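Local structure of exodeoxyribonuclease III (5J8N) at residues D191-F196 with A237-E242; R30-C35 with F74-P79; F128-L133 with R178-K183; G143-I148 with S227-E232. The protein probably cuts DNA at abasic sites and trims double-stranded DNA from the 3' end, as a magnesium- or manganese-dependent member of the AP/ExoA family of DNA repair enzymes. The protein carries 3 engineered substitutions. All coordinates share one frame; numbering follows the deposited sequence.

Contact 1: residues D191-F196 with A237-E242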
loop_
_atom_site.group_PDB
_atom_site.type_symbol
_atom_site.label_atom_id
_atom_site.label_comp_id
_atom_site.label_asym_id
_atom_site.label_seq_id
_atom_site.Cartn_x
_atom_site.Cartn_y
_atom_site.Cartn_z
ATOM N N ASP A 191 12.773 -2.890 -0.011
ATOM C CA ASP A 191 11.565 -3.626 0.387
ATOM C C ASP A 191 11.695 -3.871 1.904
ATOM O O ASP A 191 12.511 -4.681 2.372
ATOM C CB ASP A 191 11.494 -4.923 -0.436
ATOM C CG ASP A 191 10.351 -5.803 -0.109
ATOM O OD1 ASP A 191 9.691 -5.641 0.924
ATOM O OD2 ASP A 191 10.092 -6.723 -0.906
ATOM N N SER A 192 10.949 -3.126 2.703
ATOM C CA SER A 192 11.242 -3.108 4.148
ATOM C C SER A 192 11.116 -4.507 4.796
ATOM O O SER A 192 11.947 -4.853 5.648
ATOM C CB SER A 192 10.382 -2.065 4.884
ATOM O OG SER A 192 9.017 -2.385 4.800
ATOM N N PHE A 193 10.079 -5.277 4.429
ATOM C CA PHE A 193 9.972 -6.607 5.029
ATOM C C PHE A 193 11.223 -7.421 4.857
ATOM O O PHE A 193 11.681 -8.092 5.779
ATOM C CB PHE A 193 8.773 -7.330 4.440
ATOM C CG PHE A 193 8.485 -8.630 5.136
ATOM C CD1 PHE A 193 7.925 -8.643 6.410
ATOM C CD2 PHE A 193 8.817 -9.820 4.510
ATOM C CE1 PHE A 193 7.690 -9.846 7.069
ATOM C CE2 PHE A 193 8.590 -11.052 5.139
ATOM C CZ PHE A 193 8.037 -11.069 6.444
ATOM N N ARG A 194 11.829 -7.325 3.668
ATOM C CA ARG A 194 13.039 -8.074 3.342
ATOM C C ARG A 194 14.318 -7.490 3.943
ATOM O O ARG A 194 15.362 -8.137 3.903
ATOM C CB ARG A 194 13.170 -8.189 1.805
ATOM C CG ARG A 194 12.074 -9.031 1.159
ATOM C CD ARG A 194 11.940 -10.437 1.782
ATOM N NE ARG A 194 10.898 -11.198 1.087
ATOM C CZ ARG A 194 10.391 -12.321 1.599
ATOM N NH1 ARG A 194 10.756 -12.746 2.798
ATOM N NH2 ARG A 194 9.471 -12.972 0.925
ATOM N N MET A 195 14.247 -6.314 4.558
ATOM C CA MET A 195 15.378 -5.835 5.356
ATOM C C MET A 195 15.630 -6.747 6.536
ATOM O O MET A 195 16.754 -6.813 7.009
ATOM C CB MET A 195 15.141 -4.418 5.872
ATOM C CG MET A 195 15.156 -3.392 4.746
ATOM S SD MET A 195 14.686 -1.761 5.329
ATOM C CE MET A 195 16.117 -1.419 6.357
ATOM N N PHE A 196 14.609 -7.462 7.015
ATOM C CA PHE A 196 14.779 -8.236 8.254
ATOM C C PHE A 196 14.435 -9.724 8.093
ATOM O O PHE A 196 14.914 -10.544 8.875
ATOM C CB PHE A 196 13.887 -7.677 9.375
ATOM C CG PHE A 196 14.106 -6.217 9.655
ATOM C CD1 PHE A 196 15.144 -5.769 10.450
ATOM C CD2 PHE A 196 13.239 -5.309 9.116
ATOM C CE1 PHE A 196 15.313 -4.410 10.682
ATOM C CE2 PHE A 196 13.397 -3.968 9.320
ATOM C CZ PHE A 196 14.424 -3.521 10.126
ATOM N N ALA A 237 9.701 -4.277 10.434
ATOM C CA ALA A 237 8.777 -4.348 9.293
ATOM C C ALA A 237 7.974 -5.637 9.437
ATOM O O ALA A 237 8.552 -6.687 9.730
ATOM C CB ALA A 237 9.578 -4.354 7.973
ATOM N N SER A 238 6.656 -5.533 9.295
ATOM C CA SER A 238 5.742 -6.604 9.708
ATOM C C SER A 238 4.742 -6.938 8.634
ATOM O O SER A 238 4.394 -6.092 7.818
ATOM C CB SER A 238 4.964 -6.162 10.975
ATOM O OG SER A 238 5.864 -5.925 12.037
ATOM N N ILE A 239 4.192 -8.162 8.747
ATOM C CA ILE A 239 2.961 -8.537 8.080
ATOM C C ILE A 239 2.065 -8.967 9.231
ATOM O O ILE A 239 2.509 -9.546 10.215
ATOM C CB ILE A 239 3.156 -9.648 7.048
ATOM C CG1 ILE A 239 4.170 -9.187 6.002
ATOM C CG2 ILE A 239 1.847 -10.006 6.362
ATOM C CD1 ILE A 239 4.630 -10.350 5.124
ATOM N N TYR A 240 0.763 -8.656 9.090
ATOM C CA TYR A 240 -0.224 -8.928 10.157
ATOM C C TYR A 240 -1.302 -9.939 9.729
ATOM O O TYR A 240 -2.476 -9.575 9.548
ATOM C CB TYR A 240 -0.914 -7.588 10.575
ATOM C CG TYR A 240 0.002 -6.594 11.227
ATOM C CD1 TYR A 240 0.751 -5.701 10.448
ATOM C CD2 TYR A 240 0.064 -6.492 12.606
ATOM C CE1 TYR A 240 1.586 -4.766 11.084
ATOM C CE2 TYR A 240 0.933 -5.591 13.207
ATOM C CZ TYR A 240 1.653 -4.728 12.435
ATOM O OH TYR A 240 2.476 -3.775 13.089
ATOM N N PRO A 241 -0.911 -11.191 9.528
ATOM C CA PRO A 241 -1.857 -12.175 8.996
ATOM C C PRO A 241 -3.004 -12.482 9.968
ATOM O O PRO A 241 -4.003 -13.098 9.547
ATOM C CB PRO A 241 -0.965 -13.420 8.742
ATOM C CG PRO A 241 0.186 -13.262 9.700
ATOM C CD PRO A 241 0.418 -11.771 9.791
ATOM N N GLU A 242 -2.885 -12.071 11.216
ATOM C CA GLU A 242 -3.943 -12.291 12.209
ATOM C C GLU A 242 -5.072 -11.275 12.056
ATOM O O GLU A 242 -6.108 -11.465 12.685
ATOM C CB GLU A 242 -3.377 -12.269 13.653
ATOM C CG GLU A 242 -2.925 -10.858 14.150
ATOM C CD GLU A 242 -1.528 -10.400 13.727
ATOM O OE1 GLU A 242 -0.986 -9.495 14.382
ATOM O OE2 GLU A 242 -0.944 -10.936 12.761
HETATM O O HOH W 1 10.606 -8.111 8.517
#

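Contact 2: residues R30-C35 with F74-P79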
loop_
_atom_site.group_PDB
_atom_site.type_symbol
_atom_site.label_atom_id
_atom_site.label_comp_id
_atom_site.label_asym_id
_atom_site.label_seq_id
_atom_site.Cartn_x
_atom_site.Cartn_y
_atom_site.Cartn_z
ATOM N N ARG A 30 -3.218 2.185 18.343
ATOM C CA ARG A 30 -1.942 1.488 18.337
ATOM C C ARG A 30 -0.987 2.091 17.291
ATOM O O ARG A 30 0.243 2.137 17.513
ATOM C CB ARG A 30 -2.210 0.001 18.029
ATOM C CG ARG A 30 -1.006 -0.921 18.168
ATOM C CD ARG A 30 -1.470 -2.402 18.134
ATOM N NE ARG A 30 -0.264 -3.220 18.272
ATOM C CZ ARG A 30 -0.254 -4.483 18.707
ATOM N NH1 ARG A 30 -1.392 -5.107 18.980
ATOM N NH2 ARG A 30 0.891 -5.132 18.845
ATOM N N PHE A 31 -1.512 2.608 16.172
ATOM C CA PHE A 31 -0.670 3.021 15.042
ATOM C C PHE A 31 -0.669 4.530 14.879
ATOM O O PHE A 31 -1.711 5.185 14.983
ATOM C CB PHE A 31 -1.136 2.303 13.771
ATOM C CG PHE A 31 -0.932 0.827 13.894
ATOM C CD1 PHE A 31 0.343 0.298 13.721
ATOM C CD2 PHE A 31 -1.964 -0.008 14.289
ATOM C CE1 PHE A 31 0.599 -1.071 13.890
ATOM C CE2 PHE A 31 -1.695 -1.403 14.470
ATOM C CZ PHE A 31 -0.422 -1.912 14.267
ATOM N N ASP A 32 0.516 5.087 14.607
ATOM C CA ASP A 32 0.629 6.510 14.338
ATOM C C ASP A 32 0.048 6.900 12.973
ATOM O O ASP A 32 -0.455 8.001 12.821
ATOM C CB ASP A 32 2.089 6.955 14.399
ATOM C CG ASP A 32 2.677 6.714 15.770
ATOM O OD1 ASP A 32 2.384 7.507 16.675
ATOM O OD2 ASP A 32 3.385 5.718 15.970
ATOM N N ILE A 33 0.159 6.000 12.022
ATOM C CA ILE A 33 -0.371 6.198 10.685
ATOM C C ILE A 33 -1.041 4.956 10.247
ATOM O O ILE A 33 -0.495 3.858 10.420
ATOM C CB ILE A 33 0.761 6.589 9.704
ATOM C CG1 ILE A 33 1.501 7.845 10.181
ATOM C CG2 ILE A 33 0.182 6.761 8.279
ATOM C CD1 ILE A 33 2.749 8.173 9.301
ATOM N N VAL A 34 -2.268 5.096 9.733
ATOM C CA VAL A 34 -3.033 3.943 9.189
ATOM C C VAL A 34 -3.397 4.325 7.746
ATOM O O VAL A 34 -4.115 5.315 7.529
ATOM C CB VAL A 34 -4.314 3.713 10.002
ATOM C CG1 VAL A 34 -5.162 2.562 9.385
ATOM C CG2 VAL A 34 -3.994 3.408 11.478
ATOM N N CYS A 35 -2.883 3.559 6.823
ATOM C CA CYS A 35 -3.174 3.756 5.390
ATOM C C CYS A 35 -4.111 2.663 4.931
ATOM O O CYS A 35 -3.845 1.471 5.193
ATOM C CB CYS A 35 -1.899 3.729 4.531
ATOM S SG CYS A 35 -0.832 5.154 4.838
ATOM N N PHE A 74 -4.897 7.977 7.636
ATOM C CA PHE A 74 -5.121 8.513 8.983
ATOM C C PHE A 74 -3.803 8.735 9.685
ATOM O O PHE A 74 -2.933 7.870 9.622
ATOM C CB PHE A 74 -5.920 7.511 9.835
ATOM C CG PHE A 74 -7.264 7.161 9.289
ATOM C CD1 PHE A 74 -7.394 6.171 8.291
ATOM C CD2 PHE A 74 -8.391 7.771 9.798
ATOM C CE1 PHE A 74 -8.669 5.814 7.812
ATOM C CE2 PHE A 74 -9.664 7.446 9.319
ATOM C CZ PHE A 74 -9.774 6.449 8.327
ATOM N N SER A 75 -3.647 9.848 10.396
ATOM C CA SER A 75 -2.409 10.033 11.158
ATOM C C SER A 75 -2.691 10.826 12.394
ATOM O O SER A 75 -3.487 11.777 12.433
ATOM C CB SER A 75 -1.268 10.682 10.315
ATOM O OG SER A 75 -1.667 11.902 9.768
ATOM N N LYS A 76 -1.943 10.486 13.442
ATOM C CA LYS A 76 -2.053 11.238 14.683
ATOM C C LYS A 76 -1.523 12.671 14.530
ATOM O O LYS A 76 -2.071 13.588 15.142
ATOM C CB LYS A 76 -1.295 10.525 15.834
ATOM C CG LYS A 76 -1.912 9.173 16.168
ATOM C CD LYS A 76 -1.273 8.568 17.438
ATOM C CE LYS A 76 -1.857 7.198 17.746
ATOM N NZ LYS A 76 -1.375 6.748 19.102
ATOM N N ASN A 77 -0.479 12.828 13.720
ATOM C CA ASN A 77 0.095 14.148 13.428
ATOM C C ASN A 77 -0.486 14.722 12.128
ATOM O O ASN A 77 -0.750 13.973 11.191
ATOM C CB ASN A 77 1.612 14.058 13.310
ATOM C CG ASN A 77 2.297 13.794 14.658
ATOM O OD1 ASN A 77 1.756 14.097 15.713
ATOM N ND2 ASN A 77 3.483 13.229 14.596
ATOM N N LYS A 78 -0.625 16.049 12.087
ATOM C CA LYS A 78 -1.143 16.710 10.889
ATOM C C LYS A 78 -0.035 16.774 9.850
ATOM O O LYS A 78 1.057 17.208 10.143
ATOM C CB LYS A 78 -1.639 18.129 11.200
ATOM C CG LYS A 78 -2.351 18.753 9.991
ATOM C CD LYS A 78 -2.539 20.260 10.141
ATOM C CE LYS A 78 -3.471 20.573 11.266
ATOM N NZ LYS A 78 -3.834 22.028 11.194
ATOM N N PRO A 79 -0.332 16.318 8.639
ATOM C CA PRO A 79 0.654 16.495 7.579
ATOM C C PRO A 79 1.002 17.934 7.323
ATOM O O PRO A 79 0.155 18.814 7.479
ATOM C CB PRO A 79 -0.050 15.970 6.329
ATOM C CG PRO A 79 -1.207 15.167 6.803
ATOM C CD PRO A 79 -1.569 15.686 8.157
HETATM O O HOH W 2 1.276 10.520 13.075
HETATM O O HOH W 3 1.462 6.715 19.068
#

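Contact 3: residues F128-L133 with R178-K183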
loop_
_atom_site.group_PDB
_atom_site.type_symbol
_atom_site.label_atom_id
_atom_site.label_comp_id
_atom_site.label_asym_id
_atom_site.label_seq_id
_atom_site.Cartn_x
_atom_site.Cartn_y
_atom_site.Cartn_z
ATOM N N PHE A 128 1.292 3.161 -15.138
ATOM C CA PHE A 128 1.208 3.708 -13.777
ATOM C C PHE A 128 2.515 3.477 -13.055
ATOM O O PHE A 128 3.027 4.384 -12.397
ATOM C CB PHE A 128 -0.001 3.082 -13.023
ATOM C CG PHE A 128 -0.284 3.741 -11.713
ATOM C CD1 PHE A 128 0.482 3.461 -10.627
ATOM C CD2 PHE A 128 -1.393 4.596 -11.571
ATOM C CE1 PHE A 128 0.245 4.045 -9.382
ATOM C CE2 PHE A 128 -1.647 5.186 -10.335
ATOM C CZ PHE A 128 -0.827 4.909 -9.231
ATOM N N TYR A 129 3.064 2.268 -13.140
ATOM C CA TYR A 129 4.351 1.955 -12.501
ATOM C C TYR A 129 5.411 2.961 -13.024
ATOM O O TYR A 129 6.201 3.477 -12.215
ATOM C CB TYR A 129 4.773 0.537 -12.879
ATOM C CG TYR A 129 4.210 -0.587 -12.047
ATOM C CD1 TYR A 129 3.612 -0.383 -10.779
ATOM C CD2 TYR A 129 4.364 -1.881 -12.507
ATOM C CE1 TYR A 129 3.168 -1.494 -9.998
ATOM C CE2 TYR A 129 3.941 -2.974 -11.734
ATOM C CZ TYR A 129 3.346 -2.764 -10.495
ATOM O OH TYR A 129 2.941 -3.858 -9.763
ATOM N N ASP A 130 5.463 3.206 -14.335
ATOM C CA ASP A 130 6.489 4.103 -14.892
ATOM C C ASP A 130 6.326 5.512 -14.336
ATOM O O ASP A 130 7.301 6.169 -13.965
ATOM C CB ASP A 130 6.365 4.135 -16.409
ATOM C CG ASP A 130 6.868 2.864 -17.070
ATOM O OD1 ASP A 130 7.677 2.153 -16.440
ATOM O OD2 ASP A 130 6.480 2.611 -18.245
ATOM N N ALA A 131 5.081 5.999 -14.281
ATOM C CA ALA A 131 4.823 7.348 -13.782
ATOM C C ALA A 131 5.175 7.436 -12.318
ATOM O O ALA A 131 5.749 8.413 -11.887
ATOM C CB ALA A 131 3.367 7.758 -14.009
ATOM N N PHE A 132 4.774 6.448 -11.522
ATOM C CA PHE A 132 5.158 6.439 -10.152
ATOM C C PHE A 132 6.672 6.449 -9.944
ATOM O O PHE A 132 7.166 7.219 -9.091
ATOM C CB PHE A 132 4.540 5.202 -9.456
ATOM C CG PHE A 132 5.298 4.827 -8.176
ATOM C CD1 PHE A 132 5.152 5.611 -7.057
ATOM C CD2 PHE A 132 6.218 3.784 -8.153
ATOM C CE1 PHE A 132 5.886 5.319 -5.864
ATOM C CE2 PHE A 132 6.961 3.525 -6.999
ATOM C CZ PHE A 132 6.826 4.309 -5.900
ATOM N N LEU A 133 7.406 5.646 -10.708
ATOM C CA LEU A 133 8.850 5.598 -10.488
ATOM C C LEU A 133 9.457 6.963 -10.795
ATOM O O LEU A 133 10.311 7.458 -10.035
ATOM C CB LEU A 133 9.468 4.498 -11.352
ATOM C CG LEU A 133 10.986 4.361 -11.157
ATOM C CD1 LEU A 133 11.327 4.248 -9.679
ATOM C CD2 LEU A 133 11.446 3.166 -11.974
ATOM N N ARG A 178 7.506 -8.197 -12.492
ATOM C CA ARG A 178 8.604 -8.496 -11.571
ATOM C C ARG A 178 9.835 -7.678 -11.965
ATOM O O ARG A 178 10.532 -7.158 -11.066
ATOM C CB ARG A 178 8.898 -9.983 -11.600
ATOM C CG ARG A 178 7.681 -10.830 -11.136
ATOM C CD ARG A 178 7.927 -12.298 -11.416
ATOM N NE ARG A 178 9.090 -12.759 -10.637
ATOM C CZ ARG A 178 9.745 -13.888 -10.872
ATOM N NH1 ARG A 178 9.383 -14.709 -11.875
ATOM N NH2 ARG A 178 10.777 -14.208 -10.096
ATOM N N ALA A 179 10.065 -7.526 -13.274
ATOM C CA ALA A 179 11.241 -6.799 -13.777
ATOM C C ALA A 179 11.076 -5.339 -13.385
ATOM O O ALA A 179 12.064 -4.646 -13.064
ATOM C CB ALA A 179 11.396 -6.952 -15.283
ATOM N N TRP A 180 9.854 -4.821 -13.460
ATOM C CA TRP A 180 9.667 -3.427 -13.058
ATOM C C TRP A 180 10.017 -3.273 -11.580
ATOM O O TRP A 180 10.645 -2.277 -11.200
ATOM C CB TRP A 180 8.243 -2.911 -13.343
ATOM C CG TRP A 180 8.128 -1.519 -12.795
ATOM C CD1 TRP A 180 8.533 -0.368 -13.413
ATOM C CD2 TRP A 180 7.721 -1.141 -11.468
ATOM N NE1 TRP A 180 8.364 0.703 -12.549
ATOM C CE2 TRP A 180 7.862 0.251 -11.361
ATOM C CE3 TRP A 180 7.196 -1.841 -10.391
ATOM C CZ2 TRP A 180 7.505 0.965 -10.201
ATOM C CZ3 TRP A 180 6.843 -1.147 -9.224
ATOM C CH2 TRP A 180 7.024 0.263 -9.134
ATOM N N MET A 181 9.620 -4.215 -10.717
ATOM C CA MET A 181 9.991 -4.123 -9.306
ATOM C C MET A 181 11.512 -4.150 -9.139
ATOM O O MET A 181 12.059 -3.394 -8.320
ATOM C CB MET A 181 9.331 -5.236 -8.545
ATOM C CG MET A 181 7.777 -5.073 -8.455
ATOM S SD MET A 181 7.016 -6.117 -7.216
ATOM C CE MET A 181 7.591 -5.327 -5.734
ATOM N N ASP A 182 12.219 -4.960 -9.924
ATOM C CA ASP A 182 13.675 -4.964 -9.883
ATOM C C ASP A 182 14.193 -3.549 -10.183
ATOM O O ASP A 182 15.104 -3.039 -9.495
ATOM C CB ASP A 182 14.269 -5.923 -10.908
ATOM C CG ASP A 182 14.033 -7.403 -10.590
ATOM O OD1 ASP A 182 13.871 -7.778 -9.385
ATOM O OD2 ASP A 182 14.055 -8.196 -11.574
ATOM N N LYS A 183 13.653 -2.933 -11.239
ATOM C CA LYS A 183 14.107 -1.611 -11.709
ATOM C C LYS A 183 13.826 -0.566 -10.616
ATOM O O LYS A 183 14.688 0.276 -10.333
ATOM C CB LYS A 183 13.399 -1.260 -12.999
ATOM C CG LYS A 183 13.735 0.128 -13.542
ATOM C CD LYS A 183 12.758 0.390 -14.704
ATOM C CE LYS A 183 12.957 1.791 -15.278
ATOM N NZ LYS A 183 12.035 2.021 -16.446
#

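Contact 4: residues G143-I148 with S227-E232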
loop_
_atom_site.group_PDB
_atom_site.type_symbol
_atom_site.label_atom_id
_atom_site.label_comp_id
_atom_site.label_asym_id
_atom_site.label_seq_id
_atom_site.Cartn_x
_atom_site.Cartn_y
_atom_site.Cartn_z
ATOM N N GLY A 143 16.151 15.129 -2.216
ATOM C CA GLY A 143 16.629 14.780 -0.884
ATOM C C GLY A 143 15.474 14.384 0.044
ATOM O O GLY A 143 15.710 14.249 1.235
ATOM N N LYS A 144 14.264 14.181 -0.456
ATOM C CA LYS A 144 13.204 13.702 0.400
ATOM C C LYS A 144 13.553 12.323 0.906
ATOM O O LYS A 144 14.223 11.531 0.225
ATOM C CB LYS A 144 11.863 13.649 -0.354
ATOM C CG LYS A 144 11.341 14.980 -0.839
ATOM C CD LYS A 144 11.240 15.986 0.251
ATOM C CE LYS A 144 10.559 17.247 -0.266
ATOM N NZ LYS A 144 10.487 18.332 0.767
ATOM N N LYS A 145 13.001 11.997 2.080
ATOM C CA LYS A 145 12.977 10.620 2.634
ATOM C C LYS A 145 11.632 10.075 2.294
ATOM O O LYS A 145 10.629 10.644 2.745
ATOM C CB LYS A 145 13.234 10.648 4.162
ATOM C CG LYS A 145 14.715 10.993 4.515
ATOM C CD LYS A 145 14.791 12.196 5.463
ATOM C CE LYS A 145 14.611 11.746 6.915
ATOM N NZ LYS A 145 14.234 12.841 7.910
ATOM N N LEU A 146 11.567 8.993 1.522
ATOM C CA LEU A 146 10.311 8.472 1.005
ATOM C C LEU A 146 9.910 7.189 1.653
ATOM O O LEU A 146 10.691 6.235 1.695
ATOM C CB LEU A 146 10.443 8.211 -0.501
ATOM C CG LEU A 146 10.561 9.521 -1.279
ATOM C CD1 LEU A 146 11.257 9.314 -2.608
ATOM C CD2 LEU A 146 9.186 10.122 -1.484
ATOM N N VAL A 147 8.651 7.121 2.086
ATOM C CA VAL A 147 8.025 5.895 2.550
ATOM C C VAL A 147 6.878 5.671 1.578
ATOM O O VAL A 147 6.050 6.581 1.389
ATOM C CB VAL A 147 7.495 6.038 3.986
ATOM C CG1 VAL A 147 6.773 4.766 4.421
ATOM C CG2 VAL A 147 8.611 6.325 4.893
ATOM N N ILE A 148 6.816 4.502 0.953
ATOM C CA ILE A 148 5.775 4.186 -0.006
ATOM C C ILE A 148 5.080 2.940 0.438
ATOM O O ILE A 148 5.677 1.862 0.506
ATOM C CB ILE A 148 6.354 3.964 -1.425
ATOM C CG1 ILE A 148 7.142 5.220 -1.847
ATOM C CG2 ILE A 148 5.238 3.657 -2.418
ATOM C CD1 ILE A 148 8.634 4.937 -2.081
ATOM N N SER A 227 13.086 4.836 0.647
ATOM C CA SER A 227 14.325 5.252 -0.004
ATOM C C SER A 227 15.513 4.869 0.876
ATOM O O SER A 227 15.409 4.784 2.108
ATOM C CB SER A 227 14.309 6.752 -0.274
ATOM O OG SER A 227 13.907 7.458 0.905
ATOM N N GLU A 228 16.644 4.623 0.235
ATOM C CA GLU A 228 17.840 4.158 0.930
ATOM C C GLU A 228 18.258 5.059 2.073
ATOM O O GLU A 228 18.809 4.571 3.065
ATOM C CB GLU A 228 19.003 4.041 -0.104
ATOM C CG GLU A 228 20.399 3.883 0.488
ATOM C CD GLU A 228 20.577 2.563 1.161
ATOM O OE1 GLU A 228 21.400 2.490 2.115
ATOM O OE2 GLU A 228 19.910 1.594 0.720
ATOM N N ASN A 229 18.012 6.371 1.919
ATOM C CA ASN A 229 18.403 7.288 2.991
ATOM C C ASN A 229 17.615 7.046 4.302
ATOM O O ASN A 229 18.052 7.550 5.346
ATOM C CB ASN A 229 18.272 8.758 2.575
ATOM C CG ASN A 229 16.866 9.134 2.138
ATOM O OD1 ASN A 229 15.909 8.383 2.295
ATOM N ND2 ASN A 229 16.735 10.349 1.580
ATOM N N LEU A 230 16.575 6.205 4.293
ATOM C CA LEU A 230 15.862 5.827 5.519
ATOM C C LEU A 230 16.301 4.481 6.128
ATOM O O LEU A 230 15.763 4.067 7.165
ATOM C CB LEU A 230 14.369 5.779 5.227
ATOM C CG LEU A 230 13.677 7.145 5.164
ATOM C CD1 LEU A 230 12.253 6.981 4.689
ATOM C CD2 LEU A 230 13.642 7.770 6.569
ATOM N N ARG A 231 17.328 3.854 5.568
ATOM C CA ARG A 231 17.729 2.500 6.026
ATOM C C ARG A 231 17.924 2.433 7.532
ATOM O O ARG A 231 17.346 1.519 8.145
ATOM C CB ARG A 231 19.019 2.055 5.328
ATOM C CG ARG A 231 19.539 0.688 5.802
ATOM C CD ARG A 231 20.921 0.403 5.190
ATOM N NE ARG A 231 20.888 0.236 3.734
ATOM C CZ ARG A 231 20.526 -0.897 3.146
ATOM N NH1 ARG A 231 20.148 -1.918 3.903
ATOM N NH2 ARG A 231 20.522 -1.000 1.822
ATOM N N GLU A 232 18.624 3.395 8.131
ATOM C CA GLU A 232 18.969 3.266 9.543
ATOM C C GLU A 232 17.786 3.661 10.427
ATOM O O GLU A 232 17.804 3.429 11.647
ATOM C CB GLU A 232 20.165 4.122 9.873
ATOM C CG GLU A 232 21.355 3.861 8.977
ATOM C CD GLU A 232 21.728 2.398 8.866
ATOM O OE1 GLU A 232 21.615 1.663 9.873
ATOM O OE2 GLU A 232 22.154 1.982 7.763
#

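Contact 1: residues D191-F196 with A237-E242
F193 meets I239 where the short helix 192-196 lies against the end of strand 234-239. CD1 of I239 sits over one face of the F193 ring, toward its rim, in a CH-pi contact 3.7 Å from the centroid. The two side chains cross at about a right angle. F193 has CG anti to its backbone N (chi1 -172°), which carries the ring past A237 to the isoleucine. A237 fills the tight part of the contact. Its CB presses against the helix start, 3.4 Å from the carbonyl O of S192. The hydroxyl of S192 bonds to the carbonyl of V224, on strand 218-227. R220 of that strand also touches both F193 and I239. The other side is looser and wetter. There F196, exposed, reaches A237 CB with its CD2 at 4.0 Å, and a water donates to both F193 O and A237 O. Putting an alanine at F193 would probably open a gap beside I239 and leave its CD1 without the ring face. The contact joins the two sheets: helix 192-196 follows strand 189-191 of one, and strand 234-239 is an edge strand of the other. This is the two-sheet sandwich of the DNase I-like fold.

Contact 2: residues R30-C35 with F74-P79
K76 has CG beside its backbone N (chi1 -64°) and an extended chain beyond, which lays it across D32. Its CG and CD pass over D32, with CD 3.9 Å from OD1, and its CE comes 3.4 Å from F31 O. D32 turns its CG beside its own N (chi1 -61°), which brings the carboxylate up to this chain. The charges stay beyond a salt bridge. A water joins them, donating a hydrogen bond to D32 OD1 and accepting one from K76 NZ. NZ also bonds to H29 O, and D32 OD2 accepts a hydrogen bond from N5 N. A methionine in place of K76 would probably leave this water and H29 O without their charged partner.

Beyond this polar end the backbones pair antiparallel. V34 and F74 form a hydrogen-bonded pair, with V34 N to F74 O at 2.9 Å and F74 N to V34 O at 2.8 Å. I33 and S75 form the next, non-hydrogen-bonded pair. K76 N then hydrogen-bonds to D32 O at 3.0 Å. V34 O lies at the edge of the F74 ring, 3.5 Å from CD1.

V34 and F74 share one face, where helix 22-27 sets F22, L25 and L26 on V34 and L26 on F74. I33 and S75 lie on the other. In this six-stranded DNase I-like sheet, strand 33-37 also pairs parallel with 3-10, and 71-75 antiparallel with edge strand 57-61.

Contact 3: residues F128-L133 with R178-K183
Y129 and W180 stack in an offset, nearly parallel pair. The tyrosine ring lies 3.9 Å, centroid to centroid, from the six-membered ring of the indole, with planes 7° apart. W180 CE3 lies over the centre of one tyrosine face. The overlap continues onto the five-membered ring, where Y129 CB sits over the same face in a CH-pi contact. F132 meets W180 at the edges of both rings, with its CD2 3.7 Å from CZ2. With chi1 at 175°, the W180 indole extends away from its own helix and over to helix 119-141. There it is a knob among Y129, D130, F132 and L133. L133 CD2 passes W180 and touches K183 CE at 3.9 Å. The helices run parallel with segment axes 11.1 Å apart, so large side chains bridge the space. F184 and F112 extend the aromatic cluster.

The chemistry is mainly aromatic and apolar. No hydrogen bond joins the segments, and the opposite charges of exposed D130 (OD1) and K183 (NZ) stay 4.4 Å apart, beyond a salt bridge. The buried tyrosine hydroxyl bonds to V152 O and T154 OG1, residues flanking N153, the predicted transition-state stabiliser. The stack probably helps to hold the tyrosine there.

Contact 4: residues G143-I148 with S227-E232
L146 and S227 face each other with their CA atoms 5.2 Å apart, at the start of strand 146-149 and the end of strand 218-227. S227 N donates to L146 O at 3.0 Å. The return bond goes to a side chain: L146 N donates to S227 OG at 2.9 Å, almost straight at 174°. S227 keeps OG between its backbone N and carbonyl carbon (chi1 48°), turned toward L146 N. The same hydroxyl donates to N229 OD1 at 2.6 Å, so this oxygen accepts from L146 N across the contact and donates within its own segment.

N229 uses its other amide atom across the gap. Its ND2 reaches K144 O at 3.1 Å; the oxygen lies in the amide plane, but the donor stands above the carbonyl plane. The side chains of K145 and N229 cross at about a right angle, with K145 CG 3.6 Å from N229 ND2. K145 then bends away, and its NZ bonds to D104 O. L230 closes the apolar side. Its CG meets K145 CB, and its CD1 meets V147 CG2 at 3.7 Å.

Ahead of the strand, G143, just after helix 119-141, has the positive phi of a Schellman motif. The 3-10 turn 228-232 leads from strand 218-227 to strand 234-239. It is thus a connection between the two sheets of the DNase I-like sandwich.

Contacts 1 and 2 reach the same six-stranded sheet. They touch where Y240 OH lies 3.4 Å from F31 CE1. Contacts 3 and 4 meet through F132 CE1 and I148 CG2, 3.9 Å apart. Contact 4 also touches contact 1, with M195 CE 3.7 Å from R231 O. Contacts 2 and 3 lie on opposite sides of the chain's centre, their centres about 27 Å apart. Of the predicted site residues, N153 comes nearest a contact: its side chain is about 5 Å from that of Y129. I239 of contact 1 is about 7 Å from D222, predicted to be important for catalysis, side chain to side chain. Strand 33-37 of contact 2 leads to E38, which binds the magnesium ion with N12.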